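Local structure of mucus binding proteinn (Lactobacillus reuteri, 4MT5) at residues K87-T92 with T168-I174; S141-V147 with Q161-V167. The protein is a cell-wall-anchored surface protein that probably helps the bacterium bind gastrointestinal mucus, this chain being its repeat V. One frame throughout, in Å; residues are numbered along the deposited sequence.

Contact 1 (K87-T92 with T168-I174); sequences KTVTET and TPDSKDI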
ATOM      1  N   LYS A  87       7.731   6.818   6.138  1.00 33.33           N
ATOM      2  CA  LYS A  87       7.633   7.615   7.368  1.00 35.89           C
ATOM      3  C   LYS A  87       9.019   7.822   7.990  1.00 34.88           C
ATOM      4  O   LYS A  87       9.712   6.859   8.299  1.00 37.22           O
ATOM      5  CB  LYS A  87       6.706   6.941   8.386  1.00 36.58           C
ATOM      6  CG  LYS A  87       5.240   6.809   7.943  1.00 37.80           C
ATOM      7  CD  LYS A  87       4.278   7.461   8.954  1.00 39.49           C
ATOM      8  CE  LYS A  87       2.833   7.288   8.520  1.00 42.14           C
ATOM      9  NZ  LYS A  87       2.680   7.384   7.027  1.00 37.71           N
ATOM     10  N   THR A  88       9.425   9.072   8.175  1.00 33.51           N
ATOM     11  CA  THR A  88      10.763   9.344   8.693  1.00 35.16           C
ATOM     12  C   THR A  88      10.786   9.889  10.128  1.00 36.04           C
ATOM     13  O   THR A  88      10.166  10.903  10.438  1.00 38.59           O
ATOM     14  CB  THR A  88      11.539  10.282   7.765  1.00 34.08           C
ATOM     15  OG1 THR A  88      11.815   9.597   6.543  1.00 36.06           O
ATOM     16  CG2 THR A  88      12.852  10.701   8.404  1.00 37.48           C
ATOM     17  N   VAL A  89      11.505   9.201  11.002  1.00 34.05           N
ATOM     18  CA  VAL A  89      11.654   9.661  12.369  1.00 39.19           C
ATOM     19  C   VAL A  89      13.107  10.034  12.621  1.00 42.15           C
ATOM     20  O   VAL A  89      14.018   9.213  12.469  1.00 39.47           O
ATOM     21  CB  VAL A  89      11.187   8.609  13.377  1.00 36.60           C
ATOM     22  CG1 VAL A  89      11.314   9.136  14.774  1.00 38.54           C
ATOM     23  CG2 VAL A  89       9.754   8.232  13.099  1.00 39.07           C
ATOM     24  N   THR A  90      13.322  11.290  12.985  1.00 43.06           N
ATOM     25  CA  THR A  90      14.675  11.781  13.189  1.00 44.95           C
ATOM     26  C   THR A  90      14.925  12.106  14.659  1.00 44.86           C
ATOM     27  O   THR A  90      13.991  12.309  15.440  1.00 45.99           O
ATOM     28  CB  THR A  90      14.998  13.010  12.285  1.00 45.35           C
ATOM     29  OG1 THR A  90      14.076  14.075  12.551  1.00 49.66           O
ATOM     30  CG2 THR A  90      14.914  12.645  10.815  1.00 36.93           C
ATOM     31  N   GLU A  91      16.197  12.125  15.031  1.00 44.70           N
ATOM     32  CA  GLU A  91      16.599  12.516  16.374  1.00 47.36           C
ATOM     33  C   GLU A  91      17.646  13.613  16.294  1.00 47.54           C
ATOM     34  O   GLU A  91      18.606  13.522  15.519  1.00 46.31           O
ATOM     35  CB  GLU A  91      17.172  11.322  17.125  1.00 47.91           C
ATOM     36  CG  GLU A  91      17.756  11.659  18.483  1.00 44.86           C
ATOM     37  CD  GLU A  91      18.556  10.510  19.060  1.00 43.64           C
ATOM     38  OE1 GLU A  91      19.605  10.179  18.470  1.00 45.73           O
ATOM     39  OE2 GLU A  91      18.131   9.926  20.086  1.00 41.17           O
ATOM     40  N   THR A  92      17.455  14.649  17.103  1.00 47.89           N
ATOM     41  CA  THR A  92      18.376  15.774  17.135  1.00 49.32           C
ATOM     42  C   THR A  92      18.876  16.052  18.551  1.00 50.18           C
ATOM     43  O   THR A  92      18.085  16.195  19.495  1.00 47.69           O
ATOM     44  CB  THR A  92      17.727  17.048  16.559  1.00 49.15           C
ATOM     45  OG1 THR A  92      17.248  16.789  15.232  1.00 46.90           O
ATOM     46  CG2 THR A  92      18.734  18.180  16.510  1.00 51.41           C
ATOM     47  N   THR A 168       8.810   3.601  16.395  1.00 44.02           N
ATOM     48  CA  THR A 168       8.014   2.914  15.383  1.00 39.71           C
ATOM     49  C   THR A 168       7.735   3.914  14.263  1.00 40.84           C
ATOM     50  O   THR A 168       8.083   5.087  14.390  1.00 38.02           O
ATOM     51  CB  THR A 168       6.677   2.429  15.968  1.00 43.74           C
ATOM     52  OG1 THR A 168       5.846   3.561  16.255  1.00 45.91           O
ATOM     53  CG2 THR A 168       6.900   1.596  17.219  1.00 40.15           C
ATOM     54  N   PRO A 169       7.116   3.462  13.154  1.00 40.94           N
ATOM     55  CA  PRO A 169       6.772   4.429  12.100  1.00 40.21           C
ATOM     56  C   PRO A 169       5.885   5.585  12.590  1.00 41.58           C
ATOM     57  O   PRO A 169       5.880   6.685  12.025  1.00 35.43           O
ATOM     58  CB  PRO A 169       6.001   3.576  11.093  1.00 33.56           C
ATOM     59  CG  PRO A 169       6.547   2.212  11.277  1.00 33.20           C
ATOM     60  CD  PRO A 169       6.896   2.069  12.716  1.00 32.54           C
ATOM     61  N   ASP A 170       5.143   5.323  13.656  1.00 43.65           N
ATOM     62  CA  ASP A 170       4.157   6.270  14.143  1.00 49.45           C
ATOM     63  C   ASP A 170       4.798   7.373  14.993  1.00 50.64           C
ATOM     64  O   ASP A 170       4.306   8.505  15.029  1.00 51.34           O
ATOM     65  CB  ASP A 170       3.068   5.516  14.922  1.00 54.94           C
ATOM     66  CG  ASP A 170       2.469   4.351  14.116  1.00 62.98           C
ATOM     67  OD1 ASP A 170       2.116   4.555  12.922  1.00 56.70           O
ATOM     68  OD2 ASP A 170       2.367   3.228  14.672  1.00 65.03           O
ATOM     69  N   SER A 171       5.916   7.032  15.634  1.00 47.41           N
ATOM     70  CA  SER A 171       6.596   7.884  16.615  1.00 43.91           C
ATOM     71  C   SER A 171       6.840   9.337  16.181  1.00 44.58           C
ATOM     72  O   SER A 171       6.941   9.633  14.983  1.00 39.27           O
ATOM     73  CB  SER A 171       7.930   7.241  17.037  1.00 40.71           C
ATOM     74  OG  SER A 171       7.743   5.970  17.645  1.00 37.00           O
ATOM     75  N   LYS A 172       6.928  10.226  17.179  1.00 48.11           N
ATOM     76  CA  LYS A 172       7.283  11.641  16.986  1.00 45.64           C
ATOM     77  C   LYS A 172       8.790  11.866  17.089  1.00 42.67           C
ATOM     78  O   LYS A 172       9.467  11.217  17.892  1.00 40.11           O
ATOM     79  CB  LYS A 172       6.606  12.525  18.032  1.00 47.04           C
ATOM     80  CG  LYS A 172       5.095  12.448  18.074  1.00 53.69           C
ATOM     81  CD  LYS A 172       4.572  13.349  19.177  1.00 54.49           C
ATOM     82  CE  LYS A 172       3.145  12.995  19.554  1.00 65.47           C
ATOM     83  NZ  LYS A 172       2.717  13.703  20.798  1.00 70.17           N
ATOM     84  N   ASP A 173       9.301  12.806  16.294  1.00 43.61           N
ATOM     85  CA  ASP A 173      10.739  13.082  16.229  1.00 47.10           C
ATOM     86  C   ASP A 173      11.339  13.335  17.603  1.00 46.26           C
ATOM     87  O   ASP A 173      10.639  13.712  18.541  1.00 45.68           O
ATOM     88  CB  ASP A 173      11.041  14.274  15.311  1.00 46.07           C
ATOM     89  CG  ASP A 173      11.037  13.902  13.833  1.00 51.71           C
ATOM     90  OD1 ASP A 173      11.265  12.709  13.501  1.00 49.25           O
ATOM     91  OD2 ASP A 173      10.819  14.814  12.998  1.00 55.89           O
ATOM     92  N   ILE A 174      12.643  13.131  17.720  1.00 46.47           N
ATOM     93  CA  ILE A 174      13.275  13.278  19.020  1.00 50.68           C
ATOM     94  C   ILE A 174      14.158  14.520  19.127  1.00 49.74           C
ATOM     95  O   ILE A 174      15.127  14.678  18.384  1.00 47.58           O
ATOM     96  CB  ILE A 174      14.039  12.010  19.407  1.00 49.07           C
ATOM     97  CG1 ILE A 174      13.038  10.869  19.624  1.00 45.09           C
ATOM     98  CG2 ILE A 174      14.880  12.259  20.656  1.00 46.67           C
ATOM     99  CD1 ILE A 174      13.657   9.601  20.174  1.00 48.69           C
TER
HETATM  100  O   HOH W   1      14.419  15.890  16.317  1.00 46.68           O
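The backbone N of Thr90 donates to Asp173 OD1 at 2.6 Å, an almost straight bond (171°) that reaches the carboxylate from above its plane rather than within it. It opens a side-by-side pairing of an early strand with the last one, in keeping with the ubiquitin-like beta-grasp fold, here in the Muc B2-like part of the repeat. With CG of Asp173 anti to its own carbonyl carbon (chi1 -80°), the acid lies alongside strand 85-96, taking an N-H from the strand just before regular pairing starts. From there the two segments run as a parallel pair: Ile174 N donates to Thr90 O (2.8 Å), in the carbonyl plane, and Thr92 N to Ile174 O (2.7 Å). A water that donates to Ile174 O also lies beside Thr92 OG1. Glu91 and Ile174 point to the same face of the sheet, and CG of the glutamate meets CG2 of the isoleucine at 3.7 Å.

Toward Lys87 the partner is a loop rather than a strand. An ST turn, in which Thr168 OG1 accepts from Asp170 N, and a bond from Thr168 N to Ser171 OG (2.9 Å) fold it back on itself. Val89 packs against this fold, its CG2 facing the backbone oxygens of Ser171 and Thr168 while CG1 approaches Asp173 OD1 and touches Val167. Trimming Val89 to an alanine would probably open a gap between strand and loop and cost Val167 one of its apolar neighbours. Pro169 rests on Phe113 and Trp132. Lys87 bends away to a salt bridge with Glu85, but the aliphatic part of its chain passes Pro169, with CD 3.5 Å from Pro169 O.

Contact 2 (S141-V147 with Q161-V167); sequences SKTFAAV and QINEFTV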
ATOM      1  N   SER A 141      10.313  -1.518  14.135  1.00 37.11           N
ATOM      2  CA  SER A 141      10.884  -0.482  14.985  1.00 37.25           C
ATOM      3  C   SER A 141      12.386  -0.422  14.788  1.00 36.27           C
ATOM      4  O   SER A 141      12.965  -1.206  14.041  1.00 37.36           O
ATOM      5  CB  SER A 141      10.556  -0.742  16.449  1.00 32.17           C
ATOM      6  OG  SER A 141      10.909  -2.061  16.803  1.00 32.29           O
ATOM      7  N   LYS A 142      13.016   0.523  15.455  1.00 38.07           N
ATOM      8  CA  LYS A 142      14.449   0.716  15.322  1.00 41.85           C
ATOM      9  C   LYS A 142      14.870   1.398  16.604  1.00 40.24           C
ATOM     10  O   LYS A 142      14.151   2.252  17.121  1.00 40.43           O
ATOM     11  CB  LYS A 142      14.763   1.569  14.077  1.00 39.86           C
ATOM     12  CG  LYS A 142      16.194   2.074  13.947  1.00 39.04           C
ATOM     13  CD  LYS A 142      17.219   0.941  13.949  1.00 43.44           C
ATOM     14  CE  LYS A 142      18.624   1.476  13.630  1.00 45.01           C
ATOM     15  NZ  LYS A 142      18.904   2.773  14.348  1.00 44.12           N
ATOM     16  N   THR A 143      15.993   0.980  17.167  1.00 43.83           N
ATOM     17  CA  THR A 143      16.486   1.655  18.352  1.00 45.08           C
ATOM     18  C   THR A 143      17.582   2.611  17.922  1.00 44.78           C
ATOM     19  O   THR A 143      18.442   2.270  17.105  1.00 40.55           O
ATOM     20  CB  THR A 143      17.017   0.681  19.417  1.00 44.13           C
ATOM     21  OG1 THR A 143      18.163  -0.009  18.906  1.00 42.12           O
ATOM     22  CG2 THR A 143      15.941  -0.321  19.814  1.00 43.26           C
ATOM     23  N   PHE A 144      17.525   3.829  18.444  1.00 45.31           N
ATOM     24  CA  PHE A 144      18.592   4.768  18.196  1.00 46.06           C
ATOM     25  C   PHE A 144      19.730   4.432  19.137  1.00 48.43           C
ATOM     26  O   PHE A 144      19.506   4.233  20.337  1.00 50.90           O
ATOM     27  CB  PHE A 144      18.113   6.189  18.431  1.00 44.12           C
ATOM     28  CG  PHE A 144      17.384   6.775  17.268  1.00 44.47           C
ATOM     29  CD1 PHE A 144      18.007   6.887  16.030  1.00 47.24           C
ATOM     30  CD2 PHE A 144      16.081   7.228  17.407  1.00 42.29           C
ATOM     31  CE1 PHE A 144      17.341   7.436  14.945  1.00 46.69           C
ATOM     32  CE2 PHE A 144      15.406   7.781  16.329  1.00 43.27           C
ATOM     33  CZ  PHE A 144      16.038   7.884  15.092  1.00 46.94           C
ATOM     34  N   ALA A 145      20.941   4.343  18.595  1.00 46.25           N
ATOM     35  CA  ALA A 145      22.111   4.137  19.433  1.00 50.17           C
ATOM     36  C   ALA A 145      22.203   5.309  20.400  1.00 54.98           C
ATOM     37  O   ALA A 145      22.034   6.459  19.992  1.00 53.94           O
ATOM     38  CB  ALA A 145      23.364   4.047  18.584  1.00 47.62           C
ATOM     39  N   ALA A 146      22.424   5.021  21.681  1.00 56.69           N
ATOM     40  CA  ALA A 146      22.680   6.076  22.653  1.00 54.27           C
ATOM     41  C   ALA A 146      23.878   6.907  22.187  1.00 54.16           C
ATOM     42  O   ALA A 146      24.860   6.362  21.671  1.00 52.65           O
ATOM     43  CB  ALA A 146      22.931   5.484  24.029  1.00 54.72           C
ATOM     44  N   VAL A 147      23.784   8.226  22.331  1.00 57.64           N
ATOM     45  CA  VAL A 147      24.878   9.114  21.917  1.00 59.18           C
ATOM     46  C   VAL A 147      25.623   9.736  23.105  1.00 60.79           C
ATOM     47  O   VAL A 147      25.017  10.363  23.991  1.00 56.07           O
ATOM     48  CB  VAL A 147      24.424  10.226  20.924  1.00 56.27           C
ATOM     49  CG1 VAL A 147      25.461  11.335  20.844  1.00 53.02           C
ATOM     50  CG2 VAL A 147      24.178   9.646  19.545  1.00 54.61           C
ATOM     51  N   GLN A 161      25.500  11.211  28.496  1.00 62.81           N
ATOM     52  CA  GLN A 161      25.048  10.740  27.202  1.00 61.39           C
ATOM     53  C   GLN A 161      23.535  10.762  27.227  1.00 60.55           C
ATOM     54  O   GLN A 161      22.919  10.744  28.295  1.00 57.46           O
ATOM     55  CB  GLN A 161      25.517   9.308  26.960  1.00 63.70           C
ATOM     56  CG  GLN A 161      24.919   8.316  27.950  1.00 63.39           C
ATOM     57  CD  GLN A 161      25.021   6.874  27.493  1.00 66.66           C
ATOM     58  OE1 GLN A 161      25.964   6.490  26.792  1.00 64.62           O
ATOM     59  NE2 GLN A 161      24.042   6.064  27.892  1.00 62.05           N
ATOM     60  N   ILE A 162      22.918  10.799  26.060  1.00 59.44           N
ATOM     61  CA  ILE A 162      21.489  10.566  26.047  1.00 62.36           C
ATOM     62  C   ILE A 162      21.216   9.123  25.600  1.00 61.52           C
ATOM     63  O   ILE A 162      21.944   8.566  24.766  1.00 55.91           O
ATOM     64  CB  ILE A 162      20.734  11.616  25.227  1.00 58.93           C
ATOM     65  CG1 ILE A 162      19.221  11.521  25.511  1.00 63.05           C
ATOM     66  CG2 ILE A 162      21.091  11.484  23.752  1.00 52.83           C
ATOM     67  CD1 ILE A 162      18.840  11.422  27.008  1.00 55.88           C
ATOM     68  N   ASN A 163      20.185   8.526  26.194  1.00 60.20           N
ATOM     69  CA  ASN A 163      19.922   7.091  26.103  1.00 60.35           C
ATOM     70  C   ASN A 163      19.663   6.525  24.716  1.00 60.94           C
ATOM     71  O   ASN A 163      19.752   7.213  23.697  1.00 59.13           O
ATOM     72  CB  ASN A 163      18.724   6.736  26.989  1.00 62.58           C
ATOM     73  CG  ASN A 163      18.951   7.100  28.436  1.00 61.82           C
ATOM     74  OD1 ASN A 163      20.018   7.600  28.793  1.00 61.09           O
ATOM     75  ND2 ASN A 163      17.952   6.853  29.279  1.00 53.38           N
ATOM     76  N   GLU A 164      19.348   5.237  24.698  1.00 64.47           N
ATOM     77  CA  GLU A 164      18.753   4.634  23.527  1.00 57.82           C
ATOM     78  C   GLU A 164      17.276   4.934  23.602  1.00 56.73           C
ATOM     79  O   GLU A 164      16.705   5.056  24.695  1.00 58.32           O
ATOM     80  CB  GLU A 164      18.921   3.128  23.545  1.00 54.79           C
ATOM     81  CG  GLU A 164      20.295   2.633  23.238  1.00 54.65           C
ATOM     82  CD  GLU A 164      20.317   1.123  23.196  1.00 60.36           C
ATOM     83  OE1 GLU A 164      19.520   0.501  23.940  1.00 55.55           O
ATOM     84  OE2 GLU A 164      21.111   0.562  22.408  1.00 65.54           O
ATOM     85  N   PHE A 165      16.668   5.053  22.432  1.00 51.46           N
ATOM     86  CA  PHE A 165      15.233   5.215  22.317  1.00 51.52           C
ATOM     87  C   PHE A 165      14.760   4.347  21.150  1.00 49.91           C
ATOM     88  O   PHE A 165      15.402   4.307  20.089  1.00 43.67           O
ATOM     89  CB  PHE A 165      14.876   6.691  22.100  1.00 49.99           C
ATOM     90  CG  PHE A 165      14.731   7.479  23.379  1.00 56.40           C
ATOM     91  CD1 PHE A 165      14.164   6.899  24.514  1.00 58.82           C
ATOM     92  CD2 PHE A 165      15.162   8.800  23.451  1.00 55.22           C
ATOM     93  CE1 PHE A 165      14.022   7.622  25.696  1.00 57.89           C
ATOM     94  CE2 PHE A 165      15.029   9.533  24.631  1.00 55.46           C
ATOM     95  CZ  PHE A 165      14.457   8.942  25.754  1.00 61.99           C
ATOM     96  N   THR A 166      13.664   3.624  21.362  1.00 45.81           N
ATOM     97  CA  THR A 166      13.086   2.813  20.304  1.00 44.87           C
ATOM     98  C   THR A 166      11.960   3.601  19.650  1.00 46.92           C
ATOM     99  O   THR A 166      11.193   4.279  20.337  1.00 43.11           O
ATOM    100  CB  THR A 166      12.544   1.463  20.826  1.00 44.58           C
ATOM    101  OG1 THR A 166      13.614   0.700  21.398  1.00 42.85           O
ATOM    102  CG2 THR A 166      11.933   0.658  19.684  1.00 42.91           C
ATOM    103  N   VAL A 167      11.869   3.527  18.322  1.00 44.29           N
ATOM    104  CA  VAL A 167      10.829   4.245  17.598  1.00 41.57           C
ATOM    105  C   VAL A 167      10.103   3.345  16.587  1.00 43.52           C
ATOM    106  O   VAL A 167      10.697   2.434  16.012  1.00 42.28           O
ATOM    107  CB  VAL A 167      11.409   5.490  16.893  1.00 40.47           C
ATOM    108  CG1 VAL A 167      11.858   6.511  17.917  1.00 39.40           C
ATOM    109  CG2 VAL A 167      12.565   5.101  15.999  1.00 38.04           C
TER
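Ser141-Val147 and Gln161-Val167 form an antiparallel two-stranded ribbon, a sheet of its own laid over the part of the larger mixed sheet that lies in the Muc B2-like domain. The better-formed pairing is at the Ser141 end. Lys142 and Val167 make a hydrogen-bonded pair, with Val167 N reaching Lys142 O at 2.9 Å and the return bond from Lys142 N to Val167 O longer and more bent (139°). Thr143 and Thr166 follow as a non-hydrogen-bonded pair, and Phe144 N donates to Phe165 O at 2.7 Å.

Beyond this the ribbon is interrupted, yet its register holds. CA-H...O contacts from Glu164 to Phe144 O and from Ala146 to Asn163 O span the break, until Val147 and Ile162 again exchange two backbone bonds, Ile162 N to Val147 O being 3.0 Å. The CG of Glu164 lies across this break, 3.4 Å from Phe144 O and close to Ala146 N.

The two faces differ in character. Thr143 and Thr166 occupy the exposed one, their side chains crossing at a slant with the methyl CG2 of Thr143 turned to OG1 of Thr166. The other carries Phe144, Val147, Ile162, Phe165 and Val167. A chi1 of -83° swings the Phe144 ring to where its atom CE2 meets CG2 of Val167 at 3.9 Å, the two side chains set at about a right angle. Lys142 starts on this face too, but its chain curls back so that NZ donates to Thr143 O from above the carbonyl plane.

This mainly apolar face packs on part of the larger sheet: Phe144 on Thr109 and Val111 of strand 104-120, Val147 on Ser107 and Tyr95, and Ile162 on Ile93 of strand 85-96 and Lys176 of strand 174-182.

How the contacts relate
Both contacts belong to the Muc B2-like part of the repeat. From the N terminus the chain first supplies strand 85-96, which contact 1 joins to residues 168-174 only near the end of the chain, closing a long loop. Contact 2 lies wholly within that loop and closes a shorter one of its own, which includes strand 155-157. The second strand of contact 2 leads directly into Thr168, so the ribbon passes its chain on to contact 1. The two also touch in space: Phe144 CZ lies 3.6 Å from Val89 O, and Ile174 CD1 packs on Phe165 CD2 at 3.7 Å. Together they tie the two-stranded ribbon to the parallel strands of the main sheet.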